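Nicotinate phosphoribosyltransferase (Porphyromonas gingivalis, PDB 2IM5) probably catalyses the ATP-driven synthesis of nicotinate mononucleotide from nicotinate and phosphoribosyl diphosphate, a step on the route to NAD. Local coordinates at residues A[20-25]-A[214-219]; A[93-97]-A[107-111]; A[120-124]-A[347-351]. One frame throughout, in Å; residues are numbered along the deposited sequence.

Overall arrangement
Contacts 1 and 3 are buried, whereas contact 2 is only partly buried. Contact 1 joins helix 12-24 to helix 213-223 through aromatic rings and one tyrosine-glutamate bond. Contact 2 is a backbone-bonded hairpin at one side of the five-stranded antiparallel sheet. Contact 3 sets helix 120-134 against strand 347-355 of that same sheet, through apolar side chains and a bridging water. Contacts 2 and 3 have centres about 11 Å apart and meet where CE of M349 packs on I107 and A109. Contacts 1 and 3 also touch: the carboxylates of E214 and E120 lie close, and K14 forms a salt bridge with each.

Contact 1: A[20-25]-A[214-219]; sequences AYAKLF and EWIQFH
An aromatic cluster of Y21, F25, W215, F218 and H219 joins the C-terminal end of helix 12-24 to helix 213-223. OH of Y21 donates a hydrogen bond of 2.8 Å to OE1 of E214, which receives it on its anti lone pair, in the plane of the tyrosine ring. OE1 is also bonded by T117, and OE2 forms a salt bridge with K14. CE1 of Y21 lies 3.7 Å from CE3 of W215, with the two rings oblique to each other. Against F218, Y21 makes a T-shaped pair, with the Y21 edge toward the F218 face and planes 77° apart.

The large side chains span the 12.7 Å between the segment axes. Helix 213-223 begins at H213, the predicted phosphohistidine, unmodified here. F25, just past the end of its helix, takes the edge of F218 on one face. CE2 of F218 sits over the ring centre, 3.5 Å from CD2 of F25. CB of L24 lies over the opposite face of F25, toward the rim. CG of W215 is anti to the backbone N (chi1 177°), which brings the six-membered ring to Y21 and A20. CB of A20 is 3.6 Å from CZ3 of W215.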
# COMPACT_ATOMS: atom_id res chain seq x y z
N ALA A 20 -9.32 1.80 11.23
CA ALA A 20 -9.48 3.24 11.35
C ALA A 20 -10.85 3.65 10.80
O ALA A 20 -11.54 4.47 11.40
CB ALA A 20 -8.37 3.98 10.61
N TYR A 21 -11.25 3.08 9.66
CA TYR A 21 -12.57 3.39 9.09
C TYR A 21 -13.68 2.85 10.00
O TYR A 21 -14.67 3.53 10.26
CB TYR A 21 -12.76 2.76 7.70
CG TYR A 21 -11.92 3.32 6.58
CD1 TYR A 21 -11.81 4.69 6.37
CD2 TYR A 21 -11.28 2.46 5.69
CE1 TYR A 21 -11.09 5.20 5.28
CE2 TYR A 21 -10.55 2.95 4.60
CZ TYR A 21 -10.46 4.32 4.40
OH TYR A 21 -9.77 4.79 3.31
N ALA A 22 -13.51 1.62 10.46
CA ALA A 22 -14.50 0.97 11.31
C ALA A 22 -14.75 1.74 12.60
O ALA A 22 -15.87 1.76 13.12
CB ALA A 22 -14.05 -0.45 11.62
N LYS A 23 -13.71 2.38 13.13
CA LYS A 23 -13.85 3.13 14.36
C LYS A 23 -14.43 4.51 14.15
O LYS A 23 -15.43 4.88 14.78
CB LYS A 23 -12.51 3.29 15.07
CG LYS A 23 -12.64 4.13 16.35
CD LYS A 23 -11.31 4.47 16.99
CE LYS A 23 -11.54 5.21 18.32
NZ LYS A 23 -10.28 5.69 18.94
N LEU A 24 -13.81 5.28 13.27
CA LEU A 24 -14.23 6.65 13.03
C LEU A 24 -15.24 6.92 11.92
O LEU A 24 -15.98 7.90 12.00
CB LEU A 24 -13.00 7.53 12.80
CG LEU A 24 -11.96 7.57 13.93
CD1 LEU A 24 -10.75 8.41 13.46
CD2 LEU A 24 -12.57 8.18 15.21
N PHE A 25 -15.30 6.06 10.90
CA PHE A 25 -16.23 6.27 9.79
C PHE A 25 -16.98 4.99 9.40
O PHE A 25 -17.01 4.61 8.23
CB PHE A 25 -15.45 6.78 8.57
CG PHE A 25 -14.60 7.97 8.87
CD1 PHE A 25 -15.18 9.22 9.11
CD2 PHE A 25 -13.22 7.85 8.97
CE1 PHE A 25 -14.39 10.33 9.46
CE2 PHE A 25 -12.42 8.95 9.31
CZ PHE A 25 -13.01 10.19 9.56
N GLU A 214 -5.18 6.35 0.38
CA GLU A 214 -6.65 6.39 0.46
C GLU A 214 -7.14 7.05 1.75
O GLU A 214 -8.18 7.71 1.75
CB GLU A 214 -7.26 4.98 0.33
CG GLU A 214 -6.89 4.01 1.42
CD GLU A 214 -7.66 2.69 1.34
OE1 GLU A 214 -8.85 2.66 1.71
OE2 GLU A 214 -7.06 1.68 0.90
N TRP A 215 -6.40 6.87 2.84
CA TRP A 215 -6.77 7.45 4.12
C TRP A 215 -6.78 8.96 4.01
O TRP A 215 -7.73 9.61 4.42
CB TRP A 215 -5.79 7.00 5.21
CG TRP A 215 -6.03 7.60 6.57
CD1 TRP A 215 -5.21 8.45 7.25
CD2 TRP A 215 -7.17 7.37 7.43
NE1 TRP A 215 -5.75 8.76 8.47
CE2 TRP A 215 -6.95 8.12 8.61
CE3 TRP A 215 -8.34 6.61 7.32
CZ2 TRP A 215 -7.86 8.13 9.67
CZ3 TRP A 215 -9.26 6.62 8.37
CH2 TRP A 215 -9.01 7.38 9.54
N ILE A 216 -5.72 9.52 3.43
CA ILE A 216 -5.63 10.97 3.26
C ILE A 216 -6.66 11.44 2.23
O ILE A 216 -7.33 12.46 2.42
CB ILE A 216 -4.24 11.41 2.74
CG1 ILE A 216 -3.13 10.79 3.59
CG2 ILE A 216 -4.14 12.91 2.74
CD1 ILE A 216 -3.16 11.20 5.01
N GLN A 217 -6.77 10.71 1.13
CA GLN A 217 -7.71 11.04 0.06
C GLN A 217 -9.16 11.07 0.56
O GLN A 217 -9.95 11.91 0.14
CB GLN A 217 -7.58 10.02 -1.05
CG GLN A 217 -6.29 10.13 -1.83
CD GLN A 217 -6.20 9.07 -2.91
OE1 GLN A 217 -5.93 7.91 -2.63
NE2 GLN A 217 -6.46 9.47 -4.16
N PHE A 218 -9.51 10.14 1.44
CA PHE A 218 -10.85 10.10 1.99
C PHE A 218 -11.09 11.42 2.71
O PHE A 218 -12.12 12.06 2.53
CB PHE A 218 -11.00 8.93 2.97
CG PHE A 218 -12.30 8.93 3.72
CD1 PHE A 218 -13.49 8.59 3.08
CD2 PHE A 218 -12.33 9.28 5.07
CE1 PHE A 218 -14.70 8.61 3.78
CE2 PHE A 218 -13.54 9.29 5.78
CZ PHE A 218 -14.72 8.96 5.13
N HIS A 219 -10.11 11.83 3.52
CA HIS A 219 -10.22 13.07 4.28
C HIS A 219 -10.29 14.28 3.37
O HIS A 219 -10.98 15.26 3.66
CB HIS A 219 -9.04 13.19 5.26
CG HIS A 219 -9.15 12.26 6.44
ND1 HIS A 219 -9.68 12.66 7.65
CD2 HIS A 219 -8.84 10.95 6.57
CE1 HIS A 219 -9.69 11.63 8.48
NE2 HIS A 219 -9.18 10.58 7.85

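Contact 2: A[93-97]-A[107-111]; sequences EEVTV and IRAQG
E94 meets Q110, and I107 meets V95 and V97, where strands 95-99 and 105-110 pair as a beta hairpin. E94 and I107 each have 58 Å² buried by the contact, the most of any residue in it. The hairpin forms one side of the antiparallel sheet in which strand 29-36 comes next. The two strands run antiparallel, at 167° between their directions.

E94 precedes the first strand and makes its contact mainly through the backbone. The carbonyl O of E94 accepts a hydrogen bond from N of Q110 at 2.9 Å. The same oxygen receives a CA-H...O contact from A109. CB of E94 packs 3.5 Å from the carbonyl O of Q110. The extended side chain carries its carboxylate to two outside partners, W119 at OE1 and R115 at OE2.

Next along the ladder, T96 and R108 form a hydrogen-bonded pair: N of T96 gives to O of R108 at 2.8 Å, and N of R108 returns a bond to O of T96 at 3.0 Å. This pair lies between two non-hydrogen-bonded pairs, V95 with A109 and V97 with I107. The backbone of I107 bonds instead to F34 of strand 29-36. The side chains of V95, A109, V97 and I107 all rise on one face, where helix 44-56 covers V95 and V97. T96 and R108 are on the other face, and NE of R108 forms a salt bridge with D106.

Both branches of I107 touch V97, and CG2 also reaches V95. V97 and I107 stand next to each other, projecting together from the sheet, with CG1 of V97 4.1 Å from CG1 of I107. CG2 of I107, anti to the backbone N (chi1 -55° for CG1), leans to CG1 of V95, 3.9 Å away.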
# COMPACT_ATOMS: atom_id res chain seq x y z
N GLU A 93 -20.90 -9.74 -4.06
CA GLU A 93 -21.78 -8.82 -4.76
C GLU A 93 -21.40 -7.35 -4.64
O GLU A 93 -22.00 -6.50 -5.29
CB GLU A 93 -23.24 -9.03 -4.36
CG GLU A 93 -23.52 -8.93 -2.90
CD GLU A 93 -24.94 -9.38 -2.58
OE1 GLU A 93 -25.33 -10.46 -3.08
OE2 GLU A 93 -25.65 -8.68 -1.82
N GLU A 94 -20.39 -7.03 -3.82
CA GLU A 94 -19.93 -5.65 -3.70
C GLU A 94 -19.01 -5.36 -4.89
O GLU A 94 -18.68 -4.21 -5.17
CB GLU A 94 -19.12 -5.44 -2.41
CG GLU A 94 -19.85 -5.73 -1.11
CD GLU A 94 -18.90 -5.70 0.09
OE1 GLU A 94 -17.70 -5.97 -0.11
OE2 GLU A 94 -19.36 -5.43 1.23
N VAL A 95 -18.62 -6.42 -5.59
CA VAL A 95 -17.69 -6.32 -6.71
C VAL A 95 -18.31 -6.60 -8.08
O VAL A 95 -19.00 -7.60 -8.25
CB VAL A 95 -16.52 -7.31 -6.52
CG1 VAL A 95 -15.49 -7.13 -7.62
CG2 VAL A 95 -15.90 -7.10 -5.15
N THR A 96 -18.04 -5.73 -9.05
CA THR A 96 -18.56 -5.90 -10.40
C THR A 96 -17.40 -5.94 -11.39
O THR A 96 -16.62 -4.99 -11.48
CB THR A 96 -19.51 -4.75 -10.81
OG1 THR A 96 -20.63 -4.71 -9.92
CG2 THR A 96 -20.03 -4.96 -12.24
N VAL A 97 -17.31 -7.03 -12.14
CA VAL A 97 -16.25 -7.20 -13.12
C VAL A 97 -16.83 -7.18 -14.53
O VAL A 97 -17.89 -7.76 -14.78
CB VAL A 97 -15.52 -8.55 -12.93
CG1 VAL A 97 -14.40 -8.69 -13.96
CG2 VAL A 97 -14.98 -8.65 -11.52
N ILE A 107 -13.06 -3.19 -13.09
CA ILE A 107 -13.49 -3.80 -11.84
C ILE A 107 -13.80 -2.74 -10.79
O ILE A 107 -13.00 -1.82 -10.56
CB ILE A 107 -12.42 -4.74 -11.27
CG1 ILE A 107 -12.05 -5.79 -12.31
CG2 ILE A 107 -12.96 -5.43 -10.02
CD1 ILE A 107 -10.88 -6.64 -11.91
N ARG A 108 -14.96 -2.86 -10.16
CA ARG A 108 -15.35 -1.90 -9.14
C ARG A 108 -15.91 -2.57 -7.91
O ARG A 108 -16.75 -3.46 -8.00
CB ARG A 108 -16.39 -0.93 -9.71
CG ARG A 108 -15.97 -0.37 -11.05
CD ARG A 108 -16.82 0.79 -11.50
NE ARG A 108 -16.32 1.29 -12.78
CZ ARG A 108 -16.68 2.43 -13.34
NH1 ARG A 108 -17.56 3.22 -12.73
NH2 ARG A 108 -16.16 2.79 -14.50
N ALA A 109 -15.40 -2.15 -6.75
CA ALA A 109 -15.84 -2.67 -5.47
C ALA A 109 -16.49 -1.47 -4.78
O ALA A 109 -15.84 -0.46 -4.52
CB ALA A 109 -14.65 -3.16 -4.65
N GLN A 110 -17.79 -1.58 -4.52
CA GLN A 110 -18.51 -0.49 -3.89
C GLN A 110 -19.32 -0.99 -2.70
O GLN A 110 -19.91 -2.06 -2.76
CB GLN A 110 -19.43 0.20 -4.90
CG GLN A 110 -20.08 1.44 -4.36
CD GLN A 110 -20.98 2.13 -5.37
OE1 GLN A 110 -20.54 2.52 -6.46
NE2 GLN A 110 -22.25 2.29 -5.01
N GLY A 111 -19.34 -0.20 -1.64
CA GLY A 111 -20.06 -0.56 -0.43
C GLY A 111 -19.49 0.19 0.76
O GLY A 111 -18.83 1.22 0.60

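Contact 3: A[120-124]-A[347-351]; sequences ETPIL and IVMKL
One water is gripped by three groups of E120, M349 and K350. It gives a hydrogen bond of 2.8 Å to OE2 of E120, and accepts from N of M349 at 2.9 Å and NZ of K350 at 2.9 Å. It thus ties the first turn of helix 120-134 to strand 347-355 of the antiparallel sheet. The helix packs on the sheet with its direction at 156° to that of the strand. OE2 of E120 and NZ of K350 are 4.2 Å apart, beyond a salt bridge, so the water mediates between the opposite charges.

The E120 carboxylate has other partners. OE1 accepts a hydrogen bond from Y13 and forms a salt bridge with K14, and OE2 forms a salt bridge with R168. CG of E120 lies 3.4 Å from O of M349. The side chains of E120 and M349 run alongside one another with opposed directions.

M349 and L124 carry the apolar part. The M349 chain is fully extended, with CG anti to its backbone N (chi1 -162°). This carries SD to I123 and CE on to I107 and A109 of the hairpin strand. L124 spreads its two methyls over the strand: CD1 of L124 lies 4.1 Å from CB of M349, while CD2 touches the V348 carbonyl carbon and the I347 side chain. The closest atoms of I347 and L124, CD1 of I347 and CD2 of L124, are 3.9 Å apart. F34 of strand 29-36 touches both residues. SD of M349 packs 3.9 Å from CG2 of I123.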
# COMPACT_ATOMS: atom_id res chain seq x y z
N GLU A 120 -9.03 -4.48 -2.33
CA GLU A 120 -7.89 -4.02 -3.14
C GLU A 120 -6.72 -4.95 -3.40
O GLU A 120 -6.51 -5.38 -4.53
CB GLU A 120 -7.32 -2.71 -2.59
CG GLU A 120 -6.30 -2.08 -3.55
CD GLU A 120 -5.28 -1.19 -2.85
OE1 GLU A 120 -5.40 -0.99 -1.63
OE2 GLU A 120 -4.34 -0.69 -3.53
N THR A 121 -5.94 -5.24 -2.36
CA THR A 121 -4.77 -6.09 -2.50
C THR A 121 -5.06 -7.50 -3.01
O THR A 121 -4.39 -7.96 -3.93
CB THR A 121 -3.97 -6.15 -1.17
OG1 THR A 121 -3.41 -4.86 -0.88
CG2 THR A 121 -2.83 -7.15 -1.27
N PRO A 122 -6.04 -8.20 -2.42
CA PRO A 122 -6.35 -9.55 -2.89
C PRO A 122 -6.74 -9.57 -4.38
O PRO A 122 -6.26 -10.42 -5.14
CB PRO A 122 -7.51 -9.97 -1.99
CG PRO A 122 -7.26 -9.21 -0.73
CD PRO A 122 -6.85 -7.86 -1.24
N ILE A 123 -7.60 -8.65 -4.79
CA ILE A 123 -8.02 -8.59 -6.19
C ILE A 123 -6.85 -8.34 -7.14
O ILE A 123 -6.76 -8.98 -8.18
CB ILE A 123 -9.11 -7.51 -6.41
CG1 ILE A 123 -10.42 -7.98 -5.76
CG2 ILE A 123 -9.32 -7.25 -7.90
CD1 ILE A 123 -11.61 -7.04 -5.97
N LEU A 124 -5.96 -7.42 -6.79
CA LEU A 124 -4.82 -7.15 -7.65
C LEU A 124 -3.89 -8.37 -7.72
O LEU A 124 -3.39 -8.72 -8.79
CB LEU A 124 -4.05 -5.92 -7.15
CG LEU A 124 -4.75 -4.57 -7.36
CD1 LEU A 124 -4.01 -3.48 -6.61
CD2 LEU A 124 -4.84 -4.25 -8.84
N ILE A 347 -0.86 -2.35 -12.92
CA ILE A 347 -2.23 -2.22 -12.43
C ILE A 347 -2.38 -1.64 -11.02
O ILE A 347 -1.51 -1.81 -10.17
CB ILE A 347 -2.93 -3.60 -12.44
CG1 ILE A 347 -2.07 -4.61 -11.67
CG2 ILE A 347 -3.15 -4.06 -13.87
CD1 ILE A 347 -2.71 -5.99 -11.56
N VAL A 348 -3.50 -0.97 -10.80
CA VAL A 348 -3.82 -0.38 -9.51
C VAL A 348 -5.32 -0.45 -9.31
O VAL A 348 -6.07 -0.71 -10.25
CB VAL A 348 -3.37 1.11 -9.40
CG1 VAL A 348 -1.87 1.21 -9.48
CG2 VAL A 348 -4.03 1.95 -10.50
N MET A 349 -5.76 -0.25 -8.07
CA MET A 349 -7.18 -0.24 -7.75
C MET A 349 -7.29 0.84 -6.68
O MET A 349 -6.94 0.61 -5.52
CB MET A 349 -7.65 -1.61 -7.22
CG MET A 349 -9.16 -1.78 -7.29
SD MET A 349 -9.75 -3.46 -7.03
CE MET A 349 -11.52 -3.18 -7.19
N LYS A 350 -7.75 2.02 -7.08
CA LYS A 350 -7.84 3.15 -6.17
C LYS A 350 -9.23 3.59 -5.74
O LYS A 350 -10.22 3.36 -6.44
CB LYS A 350 -7.13 4.35 -6.80
CG LYS A 350 -5.69 4.08 -7.21
CD LYS A 350 -4.86 3.57 -6.04
CE LYS A 350 -3.41 3.34 -6.43
NZ LYS A 350 -2.64 2.67 -5.35
N LEU A 351 -9.28 4.24 -4.58
CA LEU A 351 -10.53 4.78 -4.06
C LEU A 351 -10.85 5.91 -5.02
O LEU A 351 -10.10 6.88 -5.13
CB LEU A 351 -10.33 5.34 -2.65
CG LEU A 351 -11.58 5.96 -2.02
CD1 LEU A 351 -12.68 4.91 -1.94
CD2 LEU A 351 -11.25 6.52 -0.64
O HOH W 1 -3.60 0.05 -6.14